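PDB 4G9Y: PcaV transcriptional regulator from Streptomyces coelicolor, which binds 3,4-dihydroxybenzoate and probably acts as a ligand-responsive, DNA-binding transcription factor of the MarR family. Local coordinates for residues A[41-46]-A[74-79]. Sequence-based numbering, arbitrary orientation.
Sequences YAVLNA and SRLGRR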
loop_
_atom_site.group_PDB
_atom_site.type_symbol
_atom_site.label_atom_id
_atom_site.label_comp_id
_atom_site.label_asym_id
_atom_site.label_seq_id
_atom_site.Cartn_x
_atom_site.Cartn_y
_atom_site.Cartn_z
ATOM N N TYR A 41 0.985 15.791 6.157
ATOM C CA TYR A 41 -0.122 16.717 5.965
ATOM C C TYR A 41 -1.264 16.438 6.947
ATOM O O TYR A 41 -1.895 17.367 7.461
ATOM C CB TYR A 41 -0.637 16.691 4.514
ATOM C CG TYR A 41 -1.846 17.565 4.358
ATOM C CD1 TYR A 41 -1.720 18.926 4.114
ATOM C CD2 TYR A 41 -3.125 17.037 4.510
ATOM C CE1 TYR A 41 -2.852 19.740 4.000
ATOM C CE2 TYR A 41 -4.246 17.838 4.413
ATOM C CZ TYR A 41 -4.108 19.181 4.154
ATOM O OH TYR A 41 -5.252 19.946 4.054
ATOM N N ALA A 42 -1.555 15.160 7.188
ATOM C CA ALA A 42 -2.608 14.806 8.136
ATOM C C ALA A 42 -2.331 15.375 9.528
ATOM O O ALA A 42 -3.257 15.805 10.241
ATOM C CB ALA A 42 -2.801 13.272 8.199
ATOM N N VAL A 43 -1.061 15.399 9.910
ATOM C CA VAL A 43 -0.674 15.994 11.195
ATOM C C VAL A 43 -0.904 17.511 11.207
ATOM O O VAL A 43 -1.467 18.055 12.158
ATOM C CB VAL A 43 0.795 15.639 11.559
ATOM C CG1 VAL A 43 1.261 16.416 12.782
ATOM C CG2 VAL A 43 0.908 14.145 11.803
ATOM N N LEU A 44 -0.463 18.204 10.160
ATOM C CA LEU A 44 -0.745 19.638 10.062
ATOM C C LEU A 44 -2.252 19.865 10.120
ATOM O O LEU A 44 -2.744 20.770 10.798
ATOM C CB LEU A 44 -0.206 20.216 8.751
ATOM C CG LEU A 44 1.287 20.097 8.465
ATOM C CD1 LEU A 44 1.556 20.495 7.007
ATOM C CD2 LEU A 44 2.080 20.967 9.433
ATOM N N ASN A 45 -2.980 19.043 9.385
ATOM C CA ASN A 45 -4.427 19.164 9.341
ATOM C C ASN A 45 -5.093 18.984 10.701
ATOM O O ASN A 45 -5.977 19.765 11.083
ATOM C CB ASN A 45 -5.011 18.178 8.330
ATOM C CG ASN A 45 -6.501 18.375 8.135
ATOM O OD1 ASN A 45 -7.311 17.532 8.528
ATOM N ND2 ASN A 45 -6.869 19.509 7.559
ATOM N N ALA A 46 -4.669 17.961 11.436
ATOM C CA ALA A 46 -5.186 17.732 12.781
ATOM C C ALA A 46 -4.903 18.924 13.709
ATOM O O ALA A 46 -5.712 19.267 14.579
ATOM C CB ALA A 46 -4.583 16.453 13.363
ATOM N N SER A 74 9.173 15.311 14.339
ATOM C CA SER A 74 10.559 15.779 14.250
ATOM C C SER A 74 10.837 16.452 12.906
ATOM O O SER A 74 11.484 17.513 12.834
ATOM C CB SER A 74 11.536 14.621 14.475
ATOM O OG SER A 74 12.862 15.014 14.167
ATOM N N ARG A 75 10.344 15.839 11.834
ATOM C CA ARG A 75 10.560 16.385 10.502
ATOM C C ARG A 75 9.833 17.709 10.287
ATOM O O ARG A 75 10.420 18.651 9.793
ATOM C CB ARG A 75 10.179 15.366 9.424
ATOM C CG ARG A 75 11.167 14.218 9.366
ATOM C CD ARG A 75 10.852 13.214 8.281
ATOM N NE ARG A 75 11.707 12.036 8.415
ATOM C CZ ARG A 75 11.546 10.906 7.732
ATOM N NH1 ARG A 75 10.557 10.791 6.856
ATOM N NH2 ARG A 75 12.376 9.890 7.930
ATOM N N LEU A 76 8.564 17.781 10.678
ATOM C CA LEU A 76 7.805 19.026 10.558
ATOM C C LEU A 76 8.430 20.122 11.425
ATOM O O LEU A 76 8.441 21.298 11.054
ATOM C CB LEU A 76 6.333 18.795 10.926
ATOM C CG LEU A 76 5.587 17.831 9.994
ATOM C CD1 LEU A 76 4.170 17.542 10.497
ATOM C CD2 LEU A 76 5.532 18.373 8.587
ATOM N N GLY A 77 8.956 19.722 12.576
ATOM C CA GLY A 77 9.638 20.648 13.463
ATOM C C GLY A 77 10.871 21.250 12.812
ATOM O O GLY A 77 11.089 22.460 12.864
ATOM N N ARG A 78 11.669 20.400 12.176
ATOM C CA ARG A 78 12.900 20.835 11.522
ATOM C C ARG A 78 12.636 21.724 10.316
ATOM O O ARG A 78 13.492 22.510 9.935
ATOM C CB ARG A 78 13.747 19.628 11.093
ATOM C CG ARG A 78 14.397 18.872 12.228
ATOM C CD ARG A 78 15.465 19.717 12.882
ATOM N NE ARG A 78 15.998 19.098 14.090
ATOM C CZ ARG A 78 17.013 18.244 14.098
ATOM N NH1 ARG A 78 17.596 17.903 12.954
ATOM N NH2 ARG A 78 17.441 17.732 15.245
ATOM N N ARG A 79 11.455 21.600 9.714
ATOM C CA ARG A 79 11.100 22.460 8.593
ATOM C C ARG A 79 10.460 23.773 9.047
ATOM O O ARG A 79 10.080 24.604 8.230
ATOM C CB ARG A 79 10.183 21.721 7.615
ATOM C CG ARG A 79 10.894 20.621 6.822
ATOM C CD ARG A 79 9.912 19.886 5.899
ATOM N NE ARG A 79 9.276 20.822 4.973
ATOM C CZ ARG A 79 8.131 20.593 4.337
ATOM N NH1 ARG A 79 7.479 19.452 4.532
ATOM N NH2 ARG A 79 7.630 21.512 3.520
#
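Val43 and Leu44, which meet Leu76 across this contact, sit on a helical turn closed by the 2.8 Å backbone bond from Asn45 N to Tyr41 O. The setting is the winged helix-turn-helix of a MarR-family protein: helix 38-49 packs against the last turn of helix 66-78, probably the recognition helix by its place in this fold, and strands 82-86 and 94-98 form the wing. It illustrates how a small apolar contact can join two helical segments with no hydrogen bond across it. Leu76 points at helix 38-49 and presents CD1 to the two neighbouring residues, with the nearest CA atoms, those of Leu44 and Leu76, still 8.6 Å apart. On one flank lies Val43, whose CG1 is anti to the backbone N (chi1 172°) and thereby extends to 3.9 Å from Leu76 CD1. Leu44 starts out beside the interface rather than facing it; CG lies anti to the carbonyl carbon, and the CD2 branch then swings across toward Leu76. All three side chains are buried, and Val43 also touches Val58, Ile69 and Val72, which ties helix 38-49 to both helices of the helix-turn-helix. Just past the helix end, the side chain of Arg79 reaches across to hydrogen-bond Thr36 OG1 through NH1, adding a polar tie near the start of helix 38-49, where Ser38 lies, a 3,4-dihydroxybenzoate-binding residue, though no ligand occupies this chain. At Leu76 CD1 the directions to Val43 CG1 and Leu44 CD2 lie about 91° apart, the latter atom at 4.2 Å.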